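PDB 5V0T: alpha,alpha-trehalose-phosphate synthase (UDP-forming) from Burkholderia xenovorans, which belongs to glycosyltransferase family 20 and has the GT-B fold, in which two Rossmann-like domains face each other across a ligand-binding cleft. Local coordinates for residues A[84-89]-A[313-318]; A[14-19]-A[30-35]; A[276-281]-A[347-352]. All blocks are in the same frame, centred on the assembly; numbering follows the deposited sequence.

Interaction 1: residues A[84-89]-A[313-318]; sequences QYYRGF and PTRADM. With G6P (6-O-phosphono-alpha-D-glucopyranose), chain J.
Tyr86 and Arg315 lie more than two hundred residues apart, yet both grip the same phosphate oxygen of G6P. Tyr86 OH donates to G6P O2P over 2.6 Å, and the oxygen sits near the plane of the tyrosine ring, at its edge. Arg315 NE donates to G6P O2P over 3.0 Å. Arg315 NH2 donates to the bridging G6P O6 at 3.0 Å, so the guanidinium edge is held by two ligand atoms. Tyr86 OH also rests 3.8 Å from Arg315 CG.

The second half of the contact is ionic and more exposed. The Arg87 chain bends at chi3 (67°) and crosses Asp317 obliquely. NH2 of Arg87 donates to Asp317 O at 3.1 Å, and NE of Arg87 forms a long salt bridge with Asp317 OD1 at 3.5 Å. The guanidinium and carboxylate planes are 67° apart, so this is not a flat paired bridge. Both have stronger partners: Arg87 NH1 a salt bridge to Asp83, Asp317 OD2 a hydrogen bond to Tyr82 OH. Met318 tucks its CE 3.4 Å from Arg87 O. Helix 79-98 of one domain thus meets the loop before helix 319-339 of the other, a contact bridging the interdomain cleft of a GT-B fold.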
loop_
_atom_site.group_PDB
_atom_site.type_symbol
_atom_site.label_atom_id
_atom_site.label_comp_id
_atom_site.label_asym_id
_atom_site.label_seq_id
_atom_site.Cartn_x
_atom_site.Cartn_y
_atom_site.Cartn_z
ATOM N N GLN A 84 11.359 -13.846 -13.284
ATOM C CA GLN A 84 10.716 -14.983 -12.626
ATOM C C GLN A 84 10.195 -14.610 -11.247
ATOM O O GLN A 84 9.075 -14.978 -10.876
ATOM C CB GLN A 84 11.690 -16.162 -12.508
ATOM C CG GLN A 84 12.085 -16.768 -13.834
ATOM C CD GLN A 84 13.200 -17.812 -13.717
ATOM O OE1 GLN A 84 13.613 -18.198 -12.623
ATOM N NE2 GLN A 84 13.694 -18.259 -14.858
ATOM N N TYR A 85 11.000 -13.885 -10.479
ATOM C CA TYR A 85 10.700 -13.615 -9.081
ATOM C C TYR A 85 9.770 -12.416 -8.923
ATOM O O TYR A 85 8.802 -12.464 -8.148
ATOM C CB TYR A 85 12.018 -13.398 -8.335
ATOM C CG TYR A 85 12.032 -12.416 -7.184
ATOM C CD1 TYR A 85 11.693 -12.824 -5.897
ATOM C CD2 TYR A 85 12.461 -11.097 -7.367
ATOM C CE1 TYR A 85 11.742 -11.944 -4.828
ATOM C CE2 TYR A 85 12.511 -10.196 -6.298
ATOM C CZ TYR A 85 12.155 -10.643 -5.029
ATOM O OH TYR A 85 12.197 -9.807 -3.951
ATOM N N TYR A 86 10.030 -11.341 -9.659
ATOM C CA TYR A 86 9.293 -10.096 -9.457
ATOM C C TYR A 86 8.133 -9.950 -10.436
ATOM O O TYR A 86 6.971 -9.898 -10.016
ATOM C CB TYR A 86 10.264 -8.913 -9.549
ATOM C CG TYR A 86 9.625 -7.536 -9.521
ATOM C CD1 TYR A 86 9.307 -6.914 -8.316
ATOM C CD2 TYR A 86 9.360 -6.853 -10.700
ATOM C CE1 TYR A 86 8.723 -5.636 -8.294
ATOM C CE2 TYR A 86 8.790 -5.587 -10.692
ATOM C CZ TYR A 86 8.478 -4.980 -9.486
ATOM O OH TYR A 86 7.911 -3.720 -9.499
ATOM N N ARG A 87 8.420 -9.881 -11.743
ATOM C CA ARG A 87 7.335 -9.817 -12.719
ATOM C C ARG A 87 6.510 -11.098 -12.719
ATOM O O ARG A 87 5.308 -11.059 -13.005
ATOM C CB ARG A 87 7.885 -9.575 -14.129
ATOM C CG ARG A 87 8.365 -8.165 -14.402
ATOM C CD ARG A 87 8.833 -8.006 -15.851
ATOM N NE ARG A 87 7.746 -8.133 -16.809
ATOM C CZ ARG A 87 7.636 -9.122 -17.686
ATOM N NH1 ARG A 87 8.561 -10.066 -17.726
ATOM N NH2 ARG A 87 6.604 -9.158 -18.524
ATOM N N GLY A 88 7.139 -12.234 -12.411
ATOM C CA GLY A 88 6.489 -13.525 -12.490
ATOM C C GLY A 88 5.681 -13.835 -11.251
ATOM O O GLY A 88 4.533 -13.400 -11.129
ATOM N N PHE A 89 6.268 -14.573 -10.309
ATOM C CA PHE A 89 5.465 -15.071 -9.203
ATOM C C PHE A 89 4.942 -13.943 -8.322
ATOM O O PHE A 89 3.771 -13.961 -7.936
ATOM C CB PHE A 89 6.249 -16.078 -8.367
ATOM C CG PHE A 89 5.381 -16.869 -7.441
ATOM C CD1 PHE A 89 4.541 -17.870 -7.945
ATOM C CD2 PHE A 89 5.394 -16.622 -6.078
ATOM C CE1 PHE A 89 3.714 -18.596 -7.109
ATOM C CE2 PHE A 89 4.593 -17.359 -5.223
ATOM C CZ PHE A 89 3.744 -18.347 -5.740
ATOM N N PRO A 313 2.519 5.695 -13.498
ATOM C CA PRO A 313 2.843 4.360 -14.004
ATOM C C PRO A 313 3.307 3.456 -12.876
ATOM O O PRO A 313 3.978 3.891 -11.935
ATOM C CB PRO A 313 3.987 4.622 -14.995
ATOM C CG PRO A 313 3.903 6.107 -15.303
ATOM C CD PRO A 313 3.393 6.741 -14.069
ATOM N N THR A 314 2.952 2.185 -12.995
ATOM C CA THR A 314 3.451 1.163 -12.096
ATOM C C THR A 314 3.582 -0.129 -12.892
ATOM O O THR A 314 2.704 -0.454 -13.691
ATOM C CB THR A 314 2.508 1.000 -10.895
ATOM O OG1 THR A 314 3.018 0.002 -10.009
ATOM C CG2 THR A 314 1.104 0.603 -11.345
ATOM N N ARG A 315 4.692 -0.841 -12.709
ATOM C CA ARG A 315 4.842 -2.193 -13.268
ATOM C C ARG A 315 4.469 -2.234 -14.759
ATOM O O ARG A 315 3.762 -3.124 -15.237
ATOM C CB ARG A 315 4.016 -3.190 -12.444
ATOM C CG ARG A 315 4.455 -3.241 -10.973
ATOM C CD ARG A 315 3.457 -3.938 -10.018
ATOM N NE ARG A 315 3.748 -3.601 -8.621
ATOM C CZ ARG A 315 2.962 -3.906 -7.590
ATOM N NH1 ARG A 315 1.831 -4.592 -7.778
ATOM N NH2 ARG A 315 3.306 -3.525 -6.363
ATOM N N ALA A 316 4.965 -1.243 -15.507
ATOM C CA ALA A 316 4.435 -0.985 -16.842
ATOM C C ALA A 316 4.847 -2.028 -17.870
ATOM O O ALA A 316 4.268 -2.043 -18.961
ATOM C CB ALA A 316 4.859 0.410 -17.327
ATOM N N ASP A 317 5.816 -2.892 -17.562
ATOM C CA ASP A 317 6.228 -3.928 -18.499
ATOM C C ASP A 317 5.378 -5.188 -18.378
ATOM O O ASP A 317 5.743 -6.235 -18.922
ATOM C CB ASP A 317 7.719 -4.243 -18.333
ATOM C CG ASP A 317 8.103 -4.612 -16.902
ATOM O OD1 ASP A 317 7.212 -4.761 -16.053
ATOM O OD2 ASP A 317 9.313 -4.746 -16.622
ATOM N N MET A 318 4.239 -5.098 -17.697
ATOM C CA MET A 318 3.327 -6.214 -17.515
ATOM C C MET A 318 2.045 -5.950 -18.287
ATOM O O MET A 318 1.466 -4.864 -18.179
ATOM C CB MET A 318 3.029 -6.437 -16.036
ATOM C CG MET A 318 4.218 -7.021 -15.303
ATOM S SD MET A 318 3.783 -7.297 -13.606
ATOM C CE MET A 318 2.877 -8.847 -13.752
HETATM C C1 G6P J . 2.678 -1.753 -2.752
HETATM C C2 G6P J . 3.422 -2.979 -2.251
HETATM C C3 G6P J . 4.910 -2.667 -2.076
HETATM C C4 G6P J . 5.465 -2.118 -3.394
HETATM C C5 G6P J . 4.637 -0.910 -3.834
HETATM C C6 G6P J . 5.202 -0.315 -5.125
HETATM O O1 G6P J . 2.814 -0.747 -1.756
HETATM O O2 G6P J . 2.833 -3.423 -1.015
HETATM O O3 G6P J . 5.580 -3.893 -1.740
HETATM O O4 G6P J . 6.834 -1.702 -3.212
HETATM O O5 G6P J . 3.259 -1.289 -3.982
HETATM O O6 G6P J . 5.270 -1.327 -6.144
HETATM P P G6P J . 6.684 -1.658 -6.842
HETATM O O1P G6P J . 6.998 -0.483 -7.733
HETATM O O2P G6P J . 6.440 -2.955 -7.560
HETATM O O3P G6P J . 7.664 -1.779 -5.697
#

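Interaction 2: residues A[14-19]-A[30-35]. With UDP (uridine-5'-diphosphate), chain I; G6P (6-O-phosphono-alpha-D-glucopyranose), chain J.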
loop_
_atom_site.group_PDB
_atom_site.type_symbol
_atom_site.label_atom_id
_atom_site.label_comp_id
_atom_site.label_asym_id
_atom_site.label_seq_id
_atom_site.Cartn_x
_atom_site.Cartn_y
_atom_site.Cartn_z
ATOM N N ILE A 14 15.990 -3.916 8.182
ATOM C CA ILE A 14 14.804 -3.975 7.334
ATOM C C ILE A 14 15.165 -4.676 6.029
ATOM O O ILE A 14 16.189 -4.364 5.407
ATOM C CB ILE A 14 14.259 -2.566 7.053
ATOM C CG1 ILE A 14 13.721 -1.928 8.337
ATOM C CG2 ILE A 14 13.191 -2.631 5.964
ATOM C CD1 ILE A 14 12.423 -2.527 8.825
ATOM N N VAL A 15 14.318 -5.615 5.606
ATOM C CA VAL A 15 14.461 -6.321 4.335
ATOM C C VAL A 15 13.168 -6.149 3.541
ATOM O O VAL A 15 12.090 -6.503 4.028
ATOM C CB VAL A 15 14.756 -7.815 4.542
ATOM C CG1 VAL A 15 14.926 -8.522 3.187
ATOM C CG2 VAL A 15 15.981 -8.022 5.441
ATOM N N SER A 16 13.275 -5.634 2.316
ATOM C CA SER A 16 12.121 -5.525 1.425
ATOM C C SER A 16 12.625 -5.607 0.000
ATOM O O SER A 16 13.818 -5.472 -0.261
ATOM C CB SER A 16 11.355 -4.209 1.632
ATOM O OG SER A 16 12.219 -3.108 1.337
ATOM N N ASN A 17 11.710 -5.825 -0.937
ATOM C CA ASN A 17 12.123 -5.761 -2.331
ATOM C C ASN A 17 12.395 -4.316 -2.732
ATOM O O ASN A 17 13.520 -3.956 -3.097
ATOM C CB ASN A 17 11.055 -6.367 -3.245
ATOM C CG ASN A 17 11.543 -6.475 -4.677
ATOM O OD1 ASN A 17 12.517 -7.172 -4.956
ATOM N ND2 ASN A 17 10.891 -5.756 -5.585
ATOM N N ARG A 18 11.364 -3.478 -2.667
ATOM C CA ARG A 18 11.488 -2.070 -3.018
ATOM C C ARG A 18 12.152 -1.311 -1.877
ATOM O O ARG A 18 11.747 -1.438 -0.717
ATOM C CB ARG A 18 10.108 -1.474 -3.319
ATOM C CG ARG A 18 10.159 0.023 -3.703
ATOM C CD ARG A 18 10.897 0.212 -5.022
ATOM N NE ARG A 18 10.092 -0.200 -6.173
ATOM C CZ ARG A 18 10.565 -0.314 -7.411
ATOM N NH1 ARG A 18 11.856 -0.087 -7.649
ATOM N NH2 ARG A 18 9.761 -0.661 -8.412
ATOM N N VAL A 19 13.177 -0.532 -2.206
ATOM C CA VAL A 19 13.903 0.275 -1.235
ATOM C C VAL A 19 13.714 1.740 -1.613
ATOM O O VAL A 19 13.682 2.079 -2.801
ATOM C CB VAL A 19 15.398 -0.115 -1.191
ATOM C CG1 VAL A 19 16.140 0.702 -0.162
ATOM C CG2 VAL A 19 15.543 -1.614 -0.873
ATOM N N GLY A 30 4.379 4.312 -3.892
ATOM C CA GLY A 30 4.313 3.044 -3.198
ATOM C C GLY A 30 4.379 3.283 -1.707
ATOM O O GLY A 30 5.277 3.992 -1.245
ATOM N N GLY A 31 3.433 2.718 -0.946
ATOM C CA GLY A 31 3.351 3.012 0.475
ATOM C C GLY A 31 4.326 2.236 1.341
ATOM O O GLY A 31 4.672 2.686 2.444
ATOM N N LEU A 32 4.778 1.067 0.882
ATOM C CA LEU A 32 5.805 0.353 1.637
ATOM C C LEU A 32 7.041 1.229 1.824
ATOM O O LEU A 32 7.513 1.430 2.951
ATOM C CB LEU A 32 6.174 -0.979 0.949
ATOM C CG LEU A 32 7.268 -1.818 1.640
ATOM C CD1 LEU A 32 7.096 -3.307 1.368
ATOM C CD2 LEU A 32 8.739 -1.380 1.287
ATOM N N ALA A 33 7.582 1.766 0.728
ATOM C CA ALA A 33 8.817 2.537 0.833
ATOM C C ALA A 33 8.619 3.766 1.709
ATOM O O ALA A 33 9.509 4.138 2.488
ATOM C CB ALA A 33 9.311 2.951 -0.559
ATOM N N VAL A 34 7.453 4.408 1.593
ATOM C CA VAL A 34 7.162 5.594 2.388
ATOM C C VAL A 34 7.079 5.232 3.868
ATOM O O VAL A 34 7.712 5.869 4.722
ATOM C CB VAL A 34 5.863 6.260 1.898
ATOM C CG1 VAL A 34 5.380 7.295 2.917
ATOM C CG2 VAL A 34 6.085 6.933 0.541
ATOM N N GLY A 35 6.302 4.205 4.192
ATOM C CA GLY A 35 6.069 3.892 5.589
ATOM C C GLY A 35 7.292 3.310 6.265
ATOM O O GLY A 35 7.601 3.660 7.404
HETATM N N1 UDP I . 2.918 8.658 -3.782
HETATM C C2 UDP I . 3.942 9.522 -4.137
HETATM N N3 UDP I . 3.867 10.023 -5.405
HETATM C C4 UDP I . 2.890 9.762 -6.340
HETATM C C5 UDP I . 1.856 8.862 -5.900
HETATM C C6 UDP I . 1.897 8.360 -4.656
HETATM O O2 UDP I . 4.858 9.811 -3.386
HETATM O O4 UDP I . 2.958 10.300 -7.452
HETATM C "C1'" UDP I . 2.947 8.099 -2.427
HETATM C "C2'" UDP I . 1.735 8.486 -1.582
HETATM O "O2'" UDP I . 1.956 9.749 -0.977
HETATM C "C3'" UDP I . 1.707 7.336 -0.573
HETATM C "C4'" UDP I . 2.179 6.143 -1.412
HETATM O "O4'" UDP I . 2.913 6.695 -2.527
HETATM O "O3'" UDP I . 2.603 7.534 0.517
HETATM C "C5'" UDP I . 1.089 5.238 -1.920
HETATM O "O5'" UDP I . 0.762 4.323 -0.856
HETATM P PA UDP I . -0.669 3.653 -0.758
HETATM O O1A UDP I . -1.767 4.679 -0.949
HETATM O O2A UDP I . -0.702 2.898 0.519
HETATM O O3A UDP I . -0.761 2.672 -1.992
HETATM P PB UDP I . 0.248 1.698 -2.732
HETATM O O1B UDP I . 1.175 1.214 -1.613
HETATM O O2B UDP I . -0.669 0.541 -3.182
HETATM O O3B UDP I . 0.950 2.378 -3.847
HETATM C C1 G6P J . 2.678 -1.753 -2.752
HETATM C C2 G6P J . 3.422 -2.979 -2.251
HETATM C C3 G6P J . 4.910 -2.667 -2.076
HETATM C C4 G6P J . 5.465 -2.118 -3.394
HETATM C C5 G6P J . 4.637 -0.910 -3.834
HETATM C C6 G6P J . 5.202 -0.315 -5.125
HETATM O O1 G6P J . 2.814 -0.747 -1.756
HETATM O O2 G6P J . 2.833 -3.423 -1.015
HETATM O O3 G6P J . 5.580 -3.893 -1.740
HETATM O O4 G6P J . 6.834 -1.702 -3.212
HETATM O O5 G6P J . 3.259 -1.289 -3.982
HETATM O O6 G6P J . 5.270 -1.327 -6.144
HETATM P P G6P J . 6.684 -1.658 -6.842
HETATM O O1P G6P J . 6.998 -0.483 -7.733
HETATM O O2P G6P J . 6.440 -2.955 -7.560
HETATM O O3P G6P J . 7.664 -1.779 -5.697
#
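Leu32 fills the tight part of this contact. Leu32 CD2 lies 3.9 Å from Ser16 CB and 3.6 Å from Arg18 O, near the corner that the chain turns at Asn17. The corner is held from within: Ser16 OG, placed between the backbone N and the carbonyl carbon (chi1 61°), donates to Arg18 O at 2.7 Å. The hydroxyl comes from above the carbonyl plane, and it is also bonded to Trp47 NE1. The other leucine branch, CD1, faces O3 of G6P.

The looser side is that of Ala33 and Arg18, both partly exposed. Ala33 CB stays 4.4 Å from Arg18 CG. Beyond that point the arginine chain leaves helix 31-43, bending at chi2 and chi3. The Arg18 guanidinium edge then meets the phosphate, with NE to G6P O3P at 2.9 Å and NH2 to G6P O1P at 2.9 Å.

At the helix start, Gly31 N donates to UDP O1B over 2.8 Å and Gly30 N to UDP O4' over 3.1 Å. Leu32 and Ala33 make only van der Waals contacts with segment 14-19, while the Arg18 guanidinium and the Gly30 and Gly31 N-H groups turn to the ligands. The arginine charge and the helix N-terminus would probably favour bound phosphates.

Interaction 3: residues A[276-281]-A[347-352]. With UDP (uridine-5'-diphosphate), chain I; OXD (oxalic acid), chain O; G6P (6-O-phosphono-alpha-D-glucopyranose), chain J.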
loop_
_atom_site.group_PDB
_atom_site.type_symbol
_atom_site.label_atom_id
_atom_site.label_comp_id
_atom_site.label_asym_id
_atom_site.label_seq_id
_atom_site.Cartn_x
_atom_site.Cartn_y
_atom_site.Cartn_z
ATOM N N ASP A 276 -3.258 7.462 -7.054
ATOM C CA ASP A 276 -3.179 6.000 -7.061
ATOM C C ASP A 276 -2.164 5.559 -8.098
ATOM O O ASP A 276 -2.273 5.978 -9.248
ATOM C CB ASP A 276 -4.519 5.341 -7.447
ATOM C CG ASP A 276 -5.689 5.800 -6.613
ATOM O OD1 ASP A 276 -6.141 6.953 -6.793
ATOM O OD2 ASP A 276 -6.196 4.978 -5.809
ATOM N N ARG A 277 -1.233 4.667 -7.740
ATOM C CA ARG A 277 -0.592 3.883 -8.796
ATOM C C ARG A 277 -1.689 3.336 -9.708
ATOM O O ARG A 277 -2.771 2.971 -9.239
ATOM C CB ARG A 277 0.239 2.737 -8.206
ATOM C CG ARG A 277 1.532 3.154 -7.478
ATOM C CD ARG A 277 2.313 1.895 -6.981
ATOM N NE ARG A 277 1.439 1.068 -6.155
ATOM C CZ ARG A 277 0.830 -0.042 -6.566
ATOM N NH1 ARG A 277 1.035 -0.521 -7.789
ATOM N NH2 ARG A 277 0.017 -0.675 -5.739
ATOM N N LEU A 278 -1.450 3.330 -11.023
ATOM C CA LEU A 278 -2.483 2.846 -11.944
ATOM C C LEU A 278 -2.463 1.313 -11.929
ATOM O O LEU A 278 -2.026 0.627 -12.859
ATOM C CB LEU A 278 -2.314 3.434 -13.345
ATOM C CG LEU A 278 -3.633 3.639 -14.122
ATOM C CD1 LEU A 278 -3.420 4.367 -15.455
ATOM C CD2 LEU A 278 -4.335 2.283 -14.402
ATOM N N ASP A 279 -2.980 0.787 -10.828
ATOM C CA ASP A 279 -3.060 -0.632 -10.537
ATOM C C ASP A 279 -4.520 -1.076 -10.643
ATOM O O ASP A 279 -5.428 -0.326 -10.271
ATOM C CB ASP A 279 -2.496 -0.876 -9.128
ATOM C CG ASP A 279 -2.175 -2.330 -8.860
ATOM O OD1 ASP A 279 -3.068 -3.199 -8.992
ATOM O OD2 ASP A 279 -1.002 -2.605 -8.528
ATOM N N TYR A 280 -4.761 -2.295 -11.144
ATOM C CA TYR A 280 -6.142 -2.776 -11.177
ATOM C C TYR A 280 -6.738 -2.948 -9.776
ATOM O O TYR A 280 -7.964 -2.985 -9.628
ATOM C CB TYR A 280 -6.237 -4.090 -11.971
ATOM C CG TYR A 280 -5.202 -5.139 -11.618
ATOM C CD1 TYR A 280 -5.296 -5.875 -10.449
ATOM C CD2 TYR A 280 -4.126 -5.384 -12.459
ATOM C CE1 TYR A 280 -4.349 -6.856 -10.135
ATOM C CE2 TYR A 280 -3.174 -6.335 -12.153
ATOM C CZ TYR A 280 -3.291 -7.069 -10.997
ATOM O OH TYR A 280 -2.335 -8.021 -10.723
ATOM N N SER A 281 -5.911 -3.024 -8.736
ATOM C CA SER A 281 -6.448 -3.104 -7.378
ATOM C C SER A 281 -7.144 -1.820 -6.931
ATOM O O SER A 281 -7.893 -1.851 -5.950
ATOM C CB SER A 281 -5.319 -3.415 -6.388
ATOM O OG SER A 281 -4.444 -2.283 -6.315
ATOM N N ILE A 347 -12.604 15.472 -16.015
ATOM C CA ILE A 347 -11.576 14.626 -15.399
ATOM C C ILE A 347 -10.204 15.084 -15.885
ATOM O O ILE A 347 -9.940 15.119 -17.094
ATOM C CB ILE A 347 -11.792 13.133 -15.701
ATOM C CG1 ILE A 347 -13.149 12.666 -15.138
ATOM C CG2 ILE A 347 -10.627 12.293 -15.115
ATOM C CD1 ILE A 347 -13.488 11.195 -15.444
ATOM N N LEU A 348 -9.329 15.418 -14.940
ATOM C CA LEU A 348 -7.940 15.789 -15.209
ATOM C C LEU A 348 -7.106 14.562 -14.865
ATOM O O LEU A 348 -6.816 14.294 -13.692
ATOM C CB LEU A 348 -7.526 17.012 -14.387
ATOM C CG LEU A 348 -8.493 18.190 -14.486
ATOM C CD1 LEU A 348 -8.169 19.259 -13.444
ATOM C CD2 LEU A 348 -8.444 18.775 -15.897
ATOM N N TYR A 349 -6.759 13.796 -15.888
ATOM C CA TYR A 349 -6.078 12.520 -15.722
ATOM C C TYR A 349 -4.609 12.740 -16.049
ATOM O O TYR A 349 -4.282 13.266 -17.119
ATOM C CB TYR A 349 -6.715 11.451 -16.623
ATOM C CG TYR A 349 -5.857 10.217 -16.873
ATOM C CD1 TYR A 349 -5.581 9.313 -15.851
ATOM C CD2 TYR A 349 -5.332 9.964 -18.135
ATOM C CE1 TYR A 349 -4.793 8.178 -16.086
ATOM C CE2 TYR A 349 -4.533 8.849 -18.379
ATOM C CZ TYR A 349 -4.282 7.951 -17.353
ATOM O OH TYR A 349 -3.505 6.852 -17.590
ATOM N N ILE A 350 -3.726 12.396 -15.112
ATOM C CA ILE A 350 -2.301 12.662 -15.278
ATOM C C ILE A 350 -1.555 11.383 -14.932
ATOM O O ILE A 350 -1.615 10.918 -13.787
ATOM C CB ILE A 350 -1.812 13.833 -14.406
ATOM C CG1 ILE A 350 -2.692 15.068 -14.600
ATOM C CG2 ILE A 350 -0.372 14.237 -14.797
ATOM C CD1 ILE A 350 -2.230 16.245 -13.777
ATOM N N HIS A 351 -0.853 10.823 -15.914
ATOM C CA HIS A 351 -0.198 9.523 -15.779
ATOM C C HIS A 351 1.284 9.724 -15.453
ATOM O O HIS A 351 2.177 9.338 -16.211
ATOM C CB HIS A 351 -0.416 8.705 -17.062
ATOM C CG HIS A 351 0.040 7.276 -16.983
ATOM N ND1 HIS A 351 -0.321 6.429 -15.958
ATOM C CD2 HIS A 351 0.831 6.549 -17.812
ATOM C CE1 HIS A 351 0.214 5.236 -16.166
ATOM N NE2 HIS A 351 0.929 5.285 -17.277
ATOM N N LYS A 352 1.533 10.362 -14.302
ATOM C CA LYS A 352 2.876 10.754 -13.873
ATOM C C LYS A 352 2.972 10.747 -12.349
ATOM O O LYS A 352 1.974 10.915 -11.650
ATOM C CB LYS A 352 3.262 12.160 -14.397
ATOM C CG LYS A 352 3.454 12.238 -15.911
ATOM C CD LYS A 352 3.910 13.621 -16.366
ATOM C CE LYS A 352 2.801 14.371 -17.104
ATOM N NZ LYS A 352 3.284 15.669 -17.672
HETATM N N1 UDP I . 2.918 8.658 -3.782
HETATM C C2 UDP I . 3.942 9.522 -4.137
HETATM N N3 UDP I . 3.867 10.023 -5.405
HETATM C C4 UDP I . 2.890 9.762 -6.340
HETATM C C5 UDP I . 1.856 8.862 -5.900
HETATM C C6 UDP I . 1.897 8.360 -4.656
HETATM O O2 UDP I . 4.858 9.811 -3.386
HETATM O O4 UDP I . 2.958 10.300 -7.452
HETATM C "C1'" UDP I . 2.947 8.099 -2.427
HETATM C "C2'" UDP I . 1.735 8.486 -1.582
HETATM O "O2'" UDP I . 1.956 9.749 -0.977
HETATM C "C3'" UDP I . 1.707 7.336 -0.573
HETATM C "C4'" UDP I . 2.179 6.143 -1.412
HETATM O "O4'" UDP I . 2.913 6.695 -2.527
HETATM O "O3'" UDP I . 2.603 7.534 0.517
HETATM C "C5'" UDP I . 1.089 5.238 -1.920
HETATM O "O5'" UDP I . 0.762 4.323 -0.856
HETATM P PA UDP I . -0.669 3.653 -0.758
HETATM O O1A UDP I . -1.767 4.679 -0.949
HETATM O O2A UDP I . -0.702 2.898 0.519
HETATM O O3A UDP I . -0.761 2.672 -1.992
HETATM P PB UDP I . 0.248 1.698 -2.732
HETATM O O1B UDP I . 1.175 1.214 -1.613
HETATM O O2B UDP I . -0.669 0.541 -3.182
HETATM O O3B UDP I . 0.950 2.378 -3.847
HETATM C C1 OXD O . 4.679 16.509 -14.154
HETATM C C2 OXD O . 5.367 16.665 -12.876
HETATM O O3 OXD O . 5.180 16.998 -15.191
HETATM O O4 OXD O . 6.029 17.705 -12.670
HETATM O O5 OXD O . 3.593 15.901 -14.176
HETATM O O6 OXD O . 5.262 15.762 -12.018
HETATM C C1 G6P J . 2.678 -1.753 -2.752
HETATM C C2 G6P J . 3.422 -2.979 -2.251
HETATM C C3 G6P J . 4.910 -2.667 -2.076
HETATM C C4 G6P J . 5.465 -2.118 -3.394
HETATM C C5 G6P J . 4.637 -0.910 -3.834
HETATM C C6 G6P J . 5.202 -0.315 -5.125
HETATM O O1 G6P J . 2.814 -0.747 -1.756
HETATM O O2 G6P J . 2.833 -3.423 -1.015
HETATM O O3 G6P J . 5.580 -3.893 -1.740
HETATM O O4 G6P J . 6.834 -1.702 -3.212
HETATM O O5 G6P J . 3.259 -1.289 -3.982
HETATM O O6 G6P J . 5.270 -1.327 -6.144
HETATM P P G6P J . 6.684 -1.658 -6.842
HETATM O O1P G6P J . 6.998 -0.483 -7.733
HETATM O O2P G6P J . 6.440 -2.955 -7.560
HETATM O O3P G6P J . 7.664 -1.779 -5.697
#
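Leu278 makes a small van der Waals contact, one methyl against the rings of Tyr349 and His351, in the C-terminal domain of this GT-B fold. That domain is built on a six-stranded parallel sheet. Leu278 lies in the loop after strand 270-275. Tyr349 is on strand 347-350, at one edge of the sheet, with His351 just after it. Strand 305-310 runs between these two strands.

Leu278 CD1 lies at the edge of the Tyr349 ring, near its plane, 3.3 Å from OH and 4.1 Å from CE1. The same methyl is 3.8 Å from His351 ND1. The leucine crosses both side chains at about a right angle. The polar ends of the two rings are engaged elsewhere: Tyr349 OH with Glu329, and His351 ND1 with Ala311 O. Ile324 and Leu328 of helix 319-339 also pack on Leu278.

Leu278 is the centre of an inverse gamma turn. It turns its side chain toward segment 347-352, whereas Arg277 and Asp279 make no contact with it. The Arg277 chain bends at chi3 (-55°) and brings its guanidinium to UDP. NE of Arg277 donates to UDP O3B at 2.7 Å and NH2 to UDP O2B at 2.9 Å. G6P O5 lies over one face of the group. Asp279, with Thr314 and UDP, helps to hold this guanidinium. An Asx turn steadies Asp279: Ser281 N donates to Asp279 OD1 over 2.9 Å. Asp279 OD2 takes Arg277 NH1 on its anti lone pair at 3.0 Å, with the oxygen in the guanidinium plane.

In the fold
All three interactions reach G6P. Interactions 2 and 3 also reach UDP. Tyr86 and Arg315 of interaction 1 and Arg18 of interaction 2 all hydrogen-bond to the G6P phosphate. The centres of these two interactions are about 16 Å apart. They touch directly, with Tyr85 OH 2.8 Å from Asn17 OD1, a probable hydrogen bond. Interactions 1 and 3 have centres about 17 Å apart and alternate along the chain. Thr314 OG1 lies 3.0 Å from Arg277 NH1, probably hydrogen-bonded, and Pro313 CA packs 3.5 Å from His351 CE1. Interactions 2 and 3 do not touch: their nearest atoms are about 4 Å apart. They meet at the beta-phosphate of UDP, bonded by Gly31 and Arg277 from opposite domains.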